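Local structure of protein TASOR (Homo sapiens, 6TL1) at residues C40-E48 with Q83-H91; E67-V77 with D128-K138. The protein acts, as the pseudo-PARP-containing TASOR subunit of the HUSH complex, in epigenetic repression of H3K9me3-rich loci. All blocks are in the same frame, centred on the assembly; numbering follows the deposited sequence.

Overall arrangement
Both contacts belong to the pseudo-PARP domain and involve the same five-stranded antiparallel sheet, whose order is 4-6, 34-42, 199-209, 126-134, 71-77. Interaction 2 is the pairing of the edge strand 71-77 with 126-134; interaction 1 sets helix 82-88, which follows 71-77 in the chain, against the end of strand 34-42 and the start of helix 45-60. Their centres lie about 13 Å apart, yet they meet directly: I85 CG2 is 3.5 Å from F132 CZ, and L90 CD1 is 3.9 Å from L75 CD2. Helix 82-88, through I85, and the loop after it, through L90, therefore pack on the face that carries L75 and F132. Along the chain the segments alternate, so the two contacts cross.

Interaction 1 (C40-E48 with Q83-H91); sequences CLVHNELLE and QTICEKGLH
The side-chain amide of N44 points its nitrogen at the C-terminal end of helix 82-88, where two backbone carbonyls receive it. The bond from N44 ND2 to C86 O is 2.9 Å long and nearly straight, 168° at the hydrogen, and it arrives in the carbonyl plane on a lone pair. The second, to E87 O at 2.7 Å, is bent to 128° and weak. CG of N44 stands anti to the backbone N (chi1 178°), which carries the amide across to the helix. Its other end faces back: N44 OD1 accepts from L47 N at 3.0 Å, from above the carbonyl plane, making N44 the N-cap of helix 45-60. One buried amide thus joins the start of one helix to the last turn of another, and both its ends are bonded. Next to it L47 lays CD1 over the backbone where that second helix ends, 3.6 Å from G89 CA; G89 leaves helical geometry with positive phi. On the strand side of N44, V42 turns both methyls to C86, with CG2 3.8 Å from SG and CG1 4.0 Å from CB. F4 of strand 4-6 and V204 of strand 199-209 touch both V42 and C86.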
ATOM      1  N   CYS A  40      -3.783  -8.226  13.550  1.00 46.66           N
ATOM      2  CA  CYS A  40      -2.501  -8.830  13.888  1.00 48.76           C
ATOM      3  C   CYS A  40      -1.361  -7.928  13.449  1.00 44.64           C
ATOM      4  O   CYS A  40      -1.436  -7.294  12.395  1.00 39.46           O
ATOM      5  CB  CYS A  40      -2.306 -10.186  13.193  1.00 56.49           C
ATOM      6  SG  CYS A  40      -3.537 -11.430  13.540  1.00 71.39           S
ATOM      7  N   LEU A  41      -0.295  -7.886  14.244  1.00 42.52           N
ATOM      8  CA  LEU A  41       0.948  -7.323  13.741  1.00 40.93           C
ATOM      9  C   LEU A  41       1.711  -8.409  12.995  1.00 40.69           C
ATOM     10  O   LEU A  41       1.585  -9.601  13.290  1.00 44.29           O
ATOM     11  CB  LEU A  41       1.808  -6.739  14.867  1.00 45.04           C
ATOM     12  CG  LEU A  41       1.271  -5.432  15.443  1.00 47.34           C
ATOM     13  CD1 LEU A  41       1.899  -5.089  16.777  1.00 48.06           C
ATOM     14  CD2 LEU A  41       1.486  -4.305  14.437  1.00 41.22           C
ATOM     15  N   VAL A  42       2.464  -7.998  11.985  1.00 39.39           N
ATOM     16  CA  VAL A  42       3.233  -8.932  11.181  1.00 40.51           C
ATOM     17  C   VAL A  42       4.696  -8.813  11.591  1.00 40.49           C
ATOM     18  O   VAL A  42       5.234  -7.703  11.709  1.00 40.05           O
ATOM     19  CB  VAL A  42       3.036  -8.670   9.679  1.00 40.42           C
ATOM     20  CG1 VAL A  42       3.864  -9.646   8.862  1.00 44.10           C
ATOM     21  CG2 VAL A  42       1.554  -8.783   9.316  1.00 42.93           C
ATOM     22  N   HIS A  43       5.341  -9.950  11.825  1.00 41.81           N
ATOM     23  CA  HIS A  43       6.756  -9.955  12.194  1.00 45.10           C
ATOM     24  C   HIS A  43       7.455 -10.890  11.218  1.00 45.03           C
ATOM     25  O   HIS A  43       7.592 -12.087  11.472  1.00 43.89           O
ATOM     26  CB  HIS A  43       6.962 -10.357  13.667  1.00 49.58           C
ATOM     27  CG  HIS A  43       6.145  -9.540  14.625  1.00 55.98           C
ATOM     28  ND1 HIS A  43       6.495  -8.259  14.974  1.00 57.83           N
ATOM     29  CD2 HIS A  43       5.048  -9.851  15.358  1.00 57.45           C
ATOM     30  CE1 HIS A  43       5.608  -7.782  15.838  1.00 56.54           C
ATOM     31  NE2 HIS A  43       4.730  -8.729  16.092  1.00 58.20           N
ATOM     32  N   ASN A  44       7.941 -10.325  10.115  1.00 41.75           N
ATOM     33  CA  ASN A  44       8.639 -11.117   9.111  1.00 45.25           C
ATOM     34  C   ASN A  44      10.058 -10.561   9.093  1.00 42.38           C
ATOM     35  O   ASN A  44      10.320  -9.522   8.478  1.00 39.94           O
ATOM     36  CB  ASN A  44       7.941 -11.042   7.734  1.00 41.86           C
ATOM     37  CG  ASN A  44       8.695 -11.834   6.643  1.00 46.60           C
ATOM     38  OD1 ASN A  44       9.921 -11.939   6.677  1.00 45.93           O
ATOM     39  ND2 ASN A  44       7.954 -12.469   5.740  1.00 46.16           N
ATOM     40  N   GLU A  45      10.949 -11.247   9.815  1.00 42.36           N
ATOM     41  CA  GLU A  45      12.311 -10.755  10.005  1.00 49.89           C
ATOM     42  C   GLU A  45      13.047 -10.595   8.679  1.00 48.11           C
ATOM     43  O   GLU A  45      13.803  -9.632   8.495  1.00 49.56           O
ATOM     44  CB  GLU A  45      13.076 -11.687  10.949  1.00 56.80           C
ATOM     45  CG  GLU A  45      12.848 -13.170  10.700  1.00 64.60           C
ATOM     46  CD  GLU A  45      14.001 -13.828   9.957  1.00 77.68           C
ATOM     47  OE1 GLU A  45      13.893 -15.030   9.628  1.00 87.55           O
ATOM     48  OE2 GLU A  45      15.017 -13.144   9.703  1.00 74.93           O
ATOM     49  N   LEU A  46      12.852 -11.527   7.741  1.00 49.00           N
ATOM     50  CA  LEU A  46      13.528 -11.421   6.447  1.00 48.33           C
ATOM     51  C   LEU A  46      13.106 -10.157   5.705  1.00 47.91           C
ATOM     52  O   LEU A  46      13.955  -9.433   5.170  1.00 45.08           O
ATOM     53  CB  LEU A  46      13.254 -12.663   5.598  1.00 55.35           C
ATOM     54  CG  LEU A  46      13.837 -13.955   6.163  1.00 65.83           C
ATOM     55  CD1 LEU A  46      13.605 -15.132   5.220  1.00 69.63           C
ATOM     56  CD2 LEU A  46      15.322 -13.759   6.433  1.00 68.13           C
ATOM     57  N   LEU A  47      11.792  -9.870   5.660  1.00 43.13           N
ATOM     58  CA  LEU A  47      11.324  -8.662   4.978  1.00 42.52           C
ATOM     59  C   LEU A  47      11.753  -7.406   5.719  1.00 42.01           C
ATOM     60  O   LEU A  47      12.061  -6.385   5.095  1.00 37.82           O
ATOM     61  CB  LEU A  47       9.797  -8.684   4.818  1.00 39.64           C
ATOM     62  CG  LEU A  47       9.300  -9.758   3.852  1.00 44.49           C
ATOM     63  CD1 LEU A  47       7.801  -9.742   3.723  1.00 44.84           C
ATOM     64  CD2 LEU A  47       9.955  -9.545   2.485  1.00 45.67           C
ATOM     65  N   GLU A  48      11.783  -7.459   7.054  1.00 42.44           N
ATOM     66  CA  GLU A  48      12.175  -6.271   7.804  1.00 39.47           C
ATOM     67  C   GLU A  48      13.665  -6.000   7.630  1.00 42.63           C
ATOM     68  O   GLU A  48      14.083  -4.839   7.546  1.00 43.81           O
ATOM     69  CB  GLU A  48      11.816  -6.436   9.280  1.00 45.20           C
ATOM     70  CG  GLU A  48      10.307  -6.558   9.531  1.00 56.46           C
ATOM     71  CD  GLU A  48       9.967  -6.911  10.978  1.00 70.85           C
ATOM     72  OE1 GLU A  48       8.942  -6.414  11.499  1.00 77.10           O
ATOM     73  OE2 GLU A  48      10.726  -7.688  11.599  1.00 76.09           O
ATOM     74  N   GLN A  83      -1.711 -14.882   4.137  1.00 54.30           N
ATOM     75  CA  GLN A  83      -0.555 -15.698   4.500  1.00 60.33           C
ATOM     76  C   GLN A  83       0.602 -15.499   3.534  1.00 56.88           C
ATOM     77  O   GLN A  83       1.729 -15.220   3.958  1.00 55.76           O
ATOM     78  CB  GLN A  83      -0.962 -17.169   4.545  1.00 65.49           C
ATOM     79  CG  GLN A  83       0.204 -18.159   4.727  1.00 70.27           C
ATOM     80  CD  GLN A  83       0.995 -17.925   5.997  1.00 73.76           C
ATOM     81  OE1 GLN A  83       0.432 -17.582   7.033  1.00 76.67           O
ATOM     82  NE2 GLN A  83       2.309 -18.123   5.924  1.00 75.12           N
ATOM     83  N   THR A  84       0.337 -15.606   2.230  1.00 60.62           N
ATOM     84  CA  THR A  84       1.418 -15.575   1.246  1.00 62.14           C
ATOM     85  C   THR A  84       2.078 -14.206   1.152  1.00 59.47           C
ATOM     86  O   THR A  84       3.309 -14.116   1.075  1.00 58.67           O
ATOM     87  CB  THR A  84       0.888 -15.994  -0.120  1.00 67.45           C
ATOM     88  OG1 THR A  84       0.271 -17.283  -0.008  1.00 72.14           O
ATOM     89  CG2 THR A  84       2.023 -16.071  -1.121  1.00 70.32           C
ATOM     90  N   ILE A  85       1.287 -13.128   1.165  1.00 55.19           N
ATOM     91  CA  ILE A  85       1.879 -11.793   1.088  1.00 51.37           C
ATOM     92  C   ILE A  85       2.673 -11.476   2.353  1.00 49.50           C
ATOM     93  O   ILE A  85       3.757 -10.887   2.283  1.00 45.68           O
ATOM     94  CB  ILE A  85       0.811 -10.717   0.797  1.00 51.75           C
ATOM     95  CG1 ILE A  85       0.305 -10.809  -0.642  1.00 57.70           C
ATOM     96  CG2 ILE A  85       1.368  -9.328   1.035  1.00 46.27           C
ATOM     97  CD1 ILE A  85      -0.895 -11.688  -0.845  1.00 64.69           C
ATOM     98  N   CYS A  86       2.155 -11.837   3.532  1.00 43.21           N
ATOM     99  CA  CYS A  86       2.904 -11.505   4.740  1.00 43.94           C
ATOM    100  C   CYS A  86       4.157 -12.364   4.876  1.00 48.19           C
ATOM    101  O   CYS A  86       5.163 -11.916   5.439  1.00 46.59           O
ATOM    102  CB  CYS A  86       2.007 -11.638   5.967  1.00 49.93           C
ATOM    103  SG  CYS A  86       0.671 -10.408   5.968  1.00 50.63           S
ATOM    104  N   GLU A  87       4.138 -13.579   4.344  1.00 50.28           N
ATOM    105  CA  GLU A  87       5.310 -14.423   4.488  1.00 52.60           C
ATOM    106  C   GLU A  87       6.315 -14.183   3.369  1.00 52.26           C
ATOM    107  O   GLU A  87       7.520 -14.143   3.631  1.00 51.49           O
ATOM    108  CB  GLU A  87       4.901 -15.894   4.540  1.00 59.43           C
ATOM    109  CG  GLU A  87       6.026 -16.847   4.202  1.00 70.88           C
ATOM    110  CD  GLU A  87       5.580 -18.295   4.139  1.00 78.61           C
ATOM    111  OE1 GLU A  87       6.455 -19.164   3.978  1.00 82.45           O
ATOM    112  OE2 GLU A  87       4.359 -18.540   4.196  1.00 80.12           O
ATOM    113  N   LYS A  88       5.845 -13.924   2.145  1.00 54.26           N
ATOM    114  CA  LYS A  88       6.730 -13.798   0.991  1.00 57.39           C
ATOM    115  C   LYS A  88       6.932 -12.356   0.550  1.00 52.07           C
ATOM    116  O   LYS A  88       7.882 -12.083  -0.190  1.00 50.00           O
ATOM    117  CB  LYS A  88       6.141 -14.530  -0.229  1.00 61.09           C
ATOM    118  CG  LYS A  88       5.772 -15.992  -0.083  1.00 67.91           C
ATOM    119  CD  LYS A  88       6.922 -16.939  -0.258  1.00 76.81           C
ATOM    120  CE  LYS A  88       7.404 -17.446   1.073  1.00 81.62           C
ATOM    121  NZ  LYS A  88       8.310 -18.611   0.915  1.00 83.59           N
ATOM    122  N   GLY A  89       6.099 -11.430   1.015  1.00 45.95           N
ATOM    123  CA  GLY A  89       6.140 -10.070   0.529  1.00 45.09           C
ATOM    124  C   GLY A  89       5.253  -9.888  -0.690  1.00 44.22           C
ATOM    125  O   GLY A  89       4.746 -10.838  -1.288  1.00 51.29           O
ATOM    126  N   LEU A  90       5.028  -8.628  -1.042  1.00 41.63           N
ATOM    127  CA  LEU A  90       4.200  -8.286  -2.192  1.00 40.41           C
ATOM    128  C   LEU A  90       5.045  -8.302  -3.462  1.00 40.75           C
ATOM    129  O   LEU A  90       6.059  -7.607  -3.541  1.00 40.27           O
ATOM    130  CB  LEU A  90       3.565  -6.917  -1.999  1.00 38.20           C
ATOM    131  CG  LEU A  90       2.591  -6.473  -3.089  1.00 41.33           C
ATOM    132  CD1 LEU A  90       1.434  -7.456  -3.228  1.00 40.61           C
ATOM    133  CD2 LEU A  90       2.077  -5.090  -2.767  1.00 43.09           C
ATOM    134  N   HIS A  91       4.617  -9.079  -4.452  1.00 45.20           N
ATOM    135  CA  HIS A  91       5.348  -9.253  -5.697  1.00 48.39           C
ATOM    136  C   HIS A  91       4.630  -8.584  -6.860  1.00 47.91           C
ATOM    137  O   HIS A  91       3.421  -8.320  -6.808  1.00 40.75           O
ATOM    138  CB  HIS A  91       5.546 -10.740  -6.010  1.00 51.22           C
ATOM    139  CG  HIS A  91       6.540 -11.417  -5.118  1.00 56.37           C
ATOM    140  ND1 HIS A  91       6.264 -11.740  -3.808  1.00 58.95           N
ATOM    141  CD2 HIS A  91       7.807 -11.833  -5.350  1.00 60.95           C
ATOM    142  CE1 HIS A  91       7.319 -12.322  -3.268  1.00 60.55           C
ATOM    143  NE2 HIS A  91       8.269 -12.393  -4.183  1.00 62.30           N
TER

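Interaction 2 (E67-V77 with D128-K138); sequences ELSESYAFLMV and DVVIFKIMKGK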
ATOM      1  N   GLU A  67      12.774  12.020   2.557  1.00 60.27           N
ATOM      2  CA  GLU A  67      12.545  10.902   1.653  1.00 54.96           C
ATOM      3  C   GLU A  67      12.794   9.555   2.315  1.00 53.07           C
ATOM      4  O   GLU A  67      12.416   8.525   1.753  1.00 54.62           O
ATOM      5  CB  GLU A  67      13.414  11.083   0.405  1.00 56.63           C
ATOM      6  CG  GLU A  67      13.017  12.341  -0.379  1.00 61.36           C
ATOM      7  CD  GLU A  67      14.000  12.727  -1.468  1.00 66.31           C
ATOM      8  OE1 GLU A  67      15.205  12.424  -1.330  1.00 68.46           O
ATOM      9  OE2 GLU A  67      13.564  13.368  -2.449  1.00 69.96           O
ATOM     10  N   LEU A  68      13.395   9.532   3.500  1.00 51.57           N
ATOM     11  CA  LEU A  68      13.620   8.277   4.197  1.00 52.53           C
ATOM     12  C   LEU A  68      12.480   7.929   5.146  1.00 53.87           C
ATOM     13  O   LEU A  68      12.505   6.856   5.762  1.00 53.16           O
ATOM     14  CB  LEU A  68      14.932   8.372   4.976  1.00 52.20           C
ATOM     15  CG  LEU A  68      16.174   8.497   4.093  1.00 52.90           C
ATOM     16  CD1 LEU A  68      17.387   8.748   4.955  1.00 55.73           C
ATOM     17  CD2 LEU A  68      16.350   7.253   3.241  1.00 51.36           C
ATOM     18  N   SER A  69      11.490   8.814   5.268  1.00 51.70           N
ATOM     19  CA  SER A  69      10.398   8.635   6.214  1.00 52.52           C
ATOM     20  C   SER A  69       9.568   7.396   5.893  1.00 47.47           C
ATOM     21  O   SER A  69       9.350   7.052   4.726  1.00 46.85           O
ATOM     22  CB  SER A  69       9.511   9.885   6.209  1.00 60.38           C
ATOM     23  OG  SER A  69       8.589   9.868   7.280  1.00 64.41           O
ATOM     24  N   GLU A  70       9.103   6.724   6.947  1.00 43.73           N
ATOM     25  CA  GLU A  70       8.148   5.621   6.868  1.00 43.09           C
ATOM     26  C   GLU A  70       6.712   6.134   6.848  1.00 38.63           C
ATOM     27  O   GLU A  70       6.361   7.045   7.596  1.00 42.63           O
ATOM     28  CB  GLU A  70       8.333   4.663   8.045  1.00 50.37           C
ATOM     29  CG  GLU A  70       9.653   3.919   8.028  1.00 58.32           C
ATOM     30  CD  GLU A  70       9.815   2.992   9.218  1.00 66.03           C
ATOM     31  OE1 GLU A  70       8.835   2.813   9.975  1.00 65.61           O
ATOM     32  OE2 GLU A  70      10.929   2.453   9.402  1.00 72.71           O
ATOM     33  N   SER A  71       5.885   5.554   5.986  1.00 37.65           N
ATOM     34  CA  SER A  71       4.445   5.810   6.007  1.00 42.86           C
ATOM     35  C   SER A  71       3.728   4.485   5.758  1.00 39.00           C
ATOM     36  O   SER A  71       4.349   3.418   5.735  1.00 36.39           O
ATOM     37  CB  SER A  71       4.054   6.920   5.016  1.00 40.41           C
ATOM     38  OG  SER A  71       4.516   6.628   3.722  1.00 43.49           O
ATOM     39  N   TYR A  72       2.401   4.533   5.645  1.00 33.75           N
ATOM     40  CA  TYR A  72       1.607   3.318   5.522  1.00 31.65           C
ATOM     41  C   TYR A  72       0.742   3.360   4.268  1.00 36.87           C
ATOM     42  O   TYR A  72       0.293   4.423   3.836  1.00 36.10           O
ATOM     43  CB  TYR A  72       0.700   3.141   6.757  1.00 35.35           C
ATOM     44  CG  TYR A  72       1.464   2.995   8.050  1.00 34.03           C
ATOM     45  CD1 TYR A  72       2.117   1.800   8.357  1.00 37.55           C
ATOM     46  CD2 TYR A  72       1.539   4.035   8.968  1.00 35.13           C
ATOM     47  CE1 TYR A  72       2.811   1.642   9.544  1.00 38.46           C
ATOM     48  CE2 TYR A  72       2.236   3.876  10.177  1.00 39.62           C
ATOM     49  CZ  TYR A  72       2.881   2.671  10.438  1.00 41.30           C
ATOM     50  OH  TYR A  72       3.595   2.468  11.602  1.00 45.76           O
ATOM     51  N   ALA A  73       0.532   2.185   3.674  1.00 35.24           N
ATOM     52  CA  ALA A  73      -0.379   2.008   2.550  1.00 35.82           C
ATOM     53  C   ALA A  73      -1.072   0.663   2.704  1.00 36.51           C
ATOM     54  O   ALA A  73      -0.668  -0.176   3.520  1.00 36.67           O
ATOM     55  CB  ALA A  73       0.350   2.088   1.202  1.00 33.02           C
ATOM     56  N   PHE A  74      -2.094   0.430   1.878  1.00 33.30           N
ATOM     57  CA  PHE A  74      -3.067  -0.619   2.160  1.00 32.21           C
ATOM     58  C   PHE A  74      -3.359  -1.485   0.946  1.00 35.62           C
ATOM     59  O   PHE A  74      -3.238  -1.056  -0.208  1.00 32.10           O
ATOM     60  CB  PHE A  74      -4.362   0.010   2.695  1.00 31.82           C
ATOM     61  CG  PHE A  74      -4.098   1.089   3.689  1.00 35.26           C
ATOM     62  CD1 PHE A  74      -3.950   2.402   3.282  1.00 36.44           C
ATOM     63  CD2 PHE A  74      -3.900   0.775   5.021  1.00 36.75           C
ATOM     64  CE1 PHE A  74      -3.650   3.385   4.182  1.00 41.90           C
ATOM     65  CE2 PHE A  74      -3.606   1.760   5.934  1.00 39.72           C
ATOM     66  CZ  PHE A  74      -3.482   3.070   5.511  1.00 40.36           C
ATOM     67  N   LEU A  75      -3.759  -2.719   1.232  1.00 37.16           N
ATOM     68  CA  LEU A  75      -4.138  -3.674   0.204  1.00 34.00           C
ATOM     69  C   LEU A  75      -5.223  -4.575   0.769  1.00 34.50           C
ATOM     70  O   LEU A  75      -4.998  -5.272   1.765  1.00 38.31           O
ATOM     71  CB  LEU A  75      -2.941  -4.506  -0.256  1.00 34.59           C
ATOM     72  CG  LEU A  75      -3.187  -5.357  -1.501  1.00 40.02           C
ATOM     73  CD1 LEU A  75      -3.422  -4.457  -2.703  1.00 38.23           C
ATOM     74  CD2 LEU A  75      -1.997  -6.286  -1.765  1.00 43.79           C
ATOM     75  N   MET A  76      -6.388  -4.576   0.131  1.00 33.65           N
ATOM     76  CA  MET A  76      -7.403  -5.572   0.439  1.00 37.79           C
ATOM     77  C   MET A  76      -7.027  -6.840  -0.316  1.00 42.46           C
ATOM     78  O   MET A  76      -6.658  -6.777  -1.491  1.00 41.63           O
ATOM     79  CB  MET A  76      -8.798  -5.090   0.047  1.00 40.70           C
ATOM     80  CG  MET A  76      -9.868  -6.125   0.286  1.00 47.75           C
ATOM     81  SD  MET A  76     -11.527  -5.419   0.263  1.00 55.55           S
ATOM     82  CE  MET A  76     -11.616  -4.876  -1.452  1.00 53.71           C
ATOM     83  N   VAL A  77      -7.084  -7.990   0.356  1.00 45.76           N
ATOM     84  CA  VAL A  77      -6.532  -9.217  -0.204  1.00 50.47           C
ATOM     85  C   VAL A  77      -7.562 -10.334  -0.182  1.00 54.35           C
ATOM     86  O   VAL A  77      -8.284 -10.529   0.805  1.00 50.15           O
ATOM     87  CB  VAL A  77      -5.246  -9.635   0.537  1.00 51.88           C
ATOM     88  CG1 VAL A  77      -4.186  -8.567   0.372  1.00 48.54           C
ATOM     89  CG2 VAL A  77      -5.531  -9.794   1.987  1.00 52.62           C
ATOM     90  N   ASP A 128     -10.198  -8.603   4.409  1.00 42.46           N
ATOM     91  CA  ASP A 128      -8.914  -8.545   5.092  1.00 42.97           C
ATOM     92  C   ASP A 128      -8.071  -7.468   4.435  1.00 39.07           C
ATOM     93  O   ASP A 128      -7.945  -7.445   3.208  1.00 40.94           O
ATOM     94  CB  ASP A 128      -8.184  -9.891   4.993  1.00 52.04           C
ATOM     95  CG  ASP A 128      -8.914 -11.004   5.703  1.00 64.70           C
ATOM     96  OD1 ASP A 128      -9.332 -10.799   6.862  1.00 67.76           O
ATOM     97  OD2 ASP A 128      -9.083 -12.082   5.088  1.00 69.07           O
ATOM     98  N   VAL A 129      -7.491  -6.581   5.238  1.00 38.08           N
ATOM     99  CA  VAL A 129      -6.660  -5.498   4.724  1.00 39.56           C
ATOM    100  C   VAL A 129      -5.269  -5.650   5.325  1.00 39.11           C
ATOM    101  O   VAL A 129      -5.123  -5.698   6.554  1.00 39.64           O
ATOM    102  CB  VAL A 129      -7.252  -4.118   5.047  1.00 41.14           C
ATOM    103  CG1 VAL A 129      -6.362  -3.022   4.508  1.00 39.96           C
ATOM    104  CG2 VAL A 129      -8.662  -4.003   4.474  1.00 42.60           C
ATOM    105  N   VAL A 130      -4.258  -5.752   4.459  1.00 40.90           N
ATOM    106  CA  VAL A 130      -2.857  -5.731   4.876  1.00 39.37           C
ATOM    107  C   VAL A 130      -2.384  -4.287   4.892  1.00 36.06           C
ATOM    108  O   VAL A 130      -2.635  -3.522   3.951  1.00 35.03           O
ATOM    109  CB  VAL A 130      -1.975  -6.600   3.961  1.00 39.69           C
ATOM    110  CG1 VAL A 130      -0.484  -6.523   4.383  1.00 33.48           C
ATOM    111  CG2 VAL A 130      -2.389  -8.055   4.061  1.00 38.22           C
ATOM    112  N   ILE A 131      -1.788  -3.888   6.006  1.00 35.53           N
ATOM    113  CA  ILE A 131      -1.167  -2.582   6.154  1.00 31.80           C
ATOM    114  C   ILE A 131       0.325  -2.760   5.925  1.00 34.87           C
ATOM    115  O   ILE A 131       0.988  -3.521   6.645  1.00 31.95           O
ATOM    116  CB  ILE A 131      -1.442  -1.978   7.539  1.00 30.61           C
ATOM    117  CG1 ILE A 131      -2.952  -1.763   7.753  1.00 34.45           C
ATOM    118  CG2 ILE A 131      -0.610  -0.708   7.744  1.00 30.44           C
ATOM    119  CD1 ILE A 131      -3.305  -1.227   9.138  1.00 32.67           C
ATOM    120  N   PHE A 132       0.848  -2.064   4.919  1.00 32.82           N
ATOM    121  CA  PHE A 132       2.271  -2.078   4.610  1.00 34.54           C
ATOM    122  C   PHE A 132       2.922  -0.818   5.137  1.00 35.65           C
ATOM    123  O   PHE A 132       2.366   0.276   5.007  1.00 36.90           O
ATOM    124  CB  PHE A 132       2.516  -2.149   3.101  1.00 33.10           C
ATOM    125  CG  PHE A 132       2.053  -3.416   2.478  1.00 34.63           C
ATOM    126  CD1 PHE A 132       0.766  -3.532   1.995  1.00 35.00           C
ATOM    127  CD2 PHE A 132       2.912  -4.505   2.381  1.00 36.86           C
ATOM    128  CE1 PHE A 132       0.339  -4.715   1.409  1.00 39.84           C
ATOM    129  CE2 PHE A 132       2.492  -5.688   1.813  1.00 35.25           C
ATOM    130  CZ  PHE A 132       1.195  -5.797   1.330  1.00 35.64           C
ATOM    131  N   LYS A 133       4.122  -0.960   5.688  1.00 35.55           N
ATOM    132  CA  LYS A 133       4.958   0.211   5.848  1.00 34.44           C
ATOM    133  C   LYS A 133       5.738   0.390   4.552  1.00 35.58           C
ATOM    134  O   LYS A 133       6.120  -0.585   3.899  1.00 39.83           O
ATOM    135  CB  LYS A 133       5.894   0.104   7.054  1.00 35.93           C
ATOM    136  CG  LYS A 133       7.004  -0.915   6.966  1.00 46.21           C
ATOM    137  CD  LYS A 133       7.940  -0.744   8.172  1.00 46.78           C
ATOM    138  CE  LYS A 133       9.029  -1.818   8.245  1.00 49.69           C
ATOM    139  NZ  LYS A 133       9.800  -1.702   9.530  1.00 54.81           N
ATOM    140  N   ILE A 134       5.901   1.646   4.141  1.00 36.84           N
ATOM    141  CA  ILE A 134       6.512   1.980   2.865  1.00 35.84           C
ATOM    142  C   ILE A 134       7.439   3.158   3.079  1.00 38.02           C
ATOM    143  O   ILE A 134       7.323   3.902   4.056  1.00 40.42           O
ATOM    144  CB  ILE A 134       5.475   2.337   1.771  1.00 35.54           C
ATOM    145  CG1 ILE A 134       4.604   3.506   2.260  1.00 42.13           C
ATOM    146  CG2 ILE A 134       4.647   1.119   1.429  1.00 28.01           C
ATOM    147  CD1 ILE A 134       3.583   4.011   1.248  1.00 39.49           C
ATOM    148  N   MET A 135       8.365   3.313   2.140  1.00 34.71           N
ATOM    149  CA  MET A 135       9.126   4.545   1.972  1.00 36.43           C
ATOM    150  C   MET A 135       8.856   5.053   0.573  1.00 40.75           C
ATOM    151  O   MET A 135       9.286   4.439  -0.415  1.00 38.21           O
ATOM    152  CB  MET A 135      10.613   4.300   2.194  1.00 38.30           C
ATOM    153  CG  MET A 135      10.938   3.934   3.628  1.00 50.80           C
ATOM    154  SD  MET A 135      12.709   3.724   3.850  1.00 57.46           S
ATOM    155  CE  MET A 135      12.879   2.129   3.070  1.00 55.13           C
ATOM    156  N   LYS A 136       8.125   6.163   0.481  1.00 41.06           N
ATOM    157  CA  LYS A 136       7.865   6.706  -0.833  1.00 42.29           C
ATOM    158  C   LYS A 136       9.136   7.266  -1.444  1.00 41.23           C
ATOM    159  O   LYS A 136       9.238   7.340  -2.669  1.00 41.58           O
ATOM    160  CB  LYS A 136       6.772   7.780  -0.782  1.00 46.67           C
ATOM    161  CG  LYS A 136       5.442   7.302  -0.225  1.00 51.96           C
ATOM    162  CD  LYS A 136       4.322   8.255  -0.631  1.00 57.43           C
ATOM    163  CE  LYS A 136       4.148   9.411   0.333  1.00 57.54           C
ATOM    164  NZ  LYS A 136       3.821   8.957   1.713  1.00 64.11           N
ATOM    165  N   GLY A 137      10.107   7.638  -0.612  1.00 43.13           N
ATOM    166  CA  GLY A 137      11.384   8.116  -1.114  1.00 41.82           C
ATOM    167  C   GLY A 137      11.207   9.312  -2.029  1.00 44.81           C
ATOM    168  O   GLY A 137      10.378  10.206  -1.787  1.00 44.12           O
ATOM    169  N   LYS A 138      12.001   9.340  -3.096  1.00 41.32           N
ATOM    170  CA  LYS A 138      11.877  10.370  -4.120  1.00 44.87           C
ATOM    171  C   LYS A 138      10.776   9.933  -5.073  1.00 41.82           C
ATOM    172  O   LYS A 138      10.882   8.894  -5.741  1.00 40.56           O
ATOM    173  CB  LYS A 138      13.202  10.609  -4.842  1.00 51.16           C
ATOM    174  CG  LYS A 138      13.060  11.439  -6.108  1.00 58.89           C
ATOM    175  CD  LYS A 138      14.384  12.058  -6.552  1.00 70.15           C
ATOM    176  CE  LYS A 138      14.664  13.371  -5.801  1.00 78.58           C
ATOM    177  NZ  LYS A 138      13.922  14.546  -6.373  1.00 81.72           N
TER
HETATM  178  O   HOH W   1       7.168   7.321   2.988  1.00 38.24           O
HETATM  179  O   HOH W   2     -10.543  -9.466   1.606  1.00 39.21           O
HETATM  180  O   HOH W   3      -8.669 -12.968   2.742  1.00 58.14           O
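S71 and I134 exchange backbone hydrogen bonds in both directions, and the same antiparallel pairing recurs at A73 with F132 and at L75 with V130. Y72-K133 and F74-I131 alternate with these pairs and M76-V129 follows the last, all non-hydrogen-bonded, where CA-H...O contacts such as Y72 CA to F132 O (3.2 Å) add to the ladder. The strand directions differ by 143°, and their axes approach to 4.5 Å.

Apolar contacts divide between the two faces. On the face shared by A73, L75, V130, F132 and I134, the F132 ring takes L75 CB at its edge, CE1 to CB 3.7 Å, while V130, two residues back on the same strand, sets CG1 over one ring face, offset toward the rim. I134 swings CG1 between backbone N and carbonyl carbon (chi1 57°), bringing CD1 to 3.8 Å from A73 CB. On the reverse face F74 and I131 run side by side, with I131 CG1 3.8 Å from F74 CD2 at the ring edge.

Polar links gather at the ends. One water bonds to S69 O, S71 OG and K136 N, and K136 NZ gives S71 OG a weak bond of 3.2 Å. Another accepts from D128 N and donates to V77 O. E70 lies alongside K133, but its salt bridge is to R55 of helix 45-60.

This is the antiparallel pairing of edge strand 71-77 with its neighbour in the central sheet of the pseudo-PARP domain; 126-134 continues by backbone bonds to strand 199-209. Helix 12-22 packs I20, L21 and V17 on the face of Y72, F74 and I131, whereas Y182 of strand 181-184 touches A73, I134 and K136.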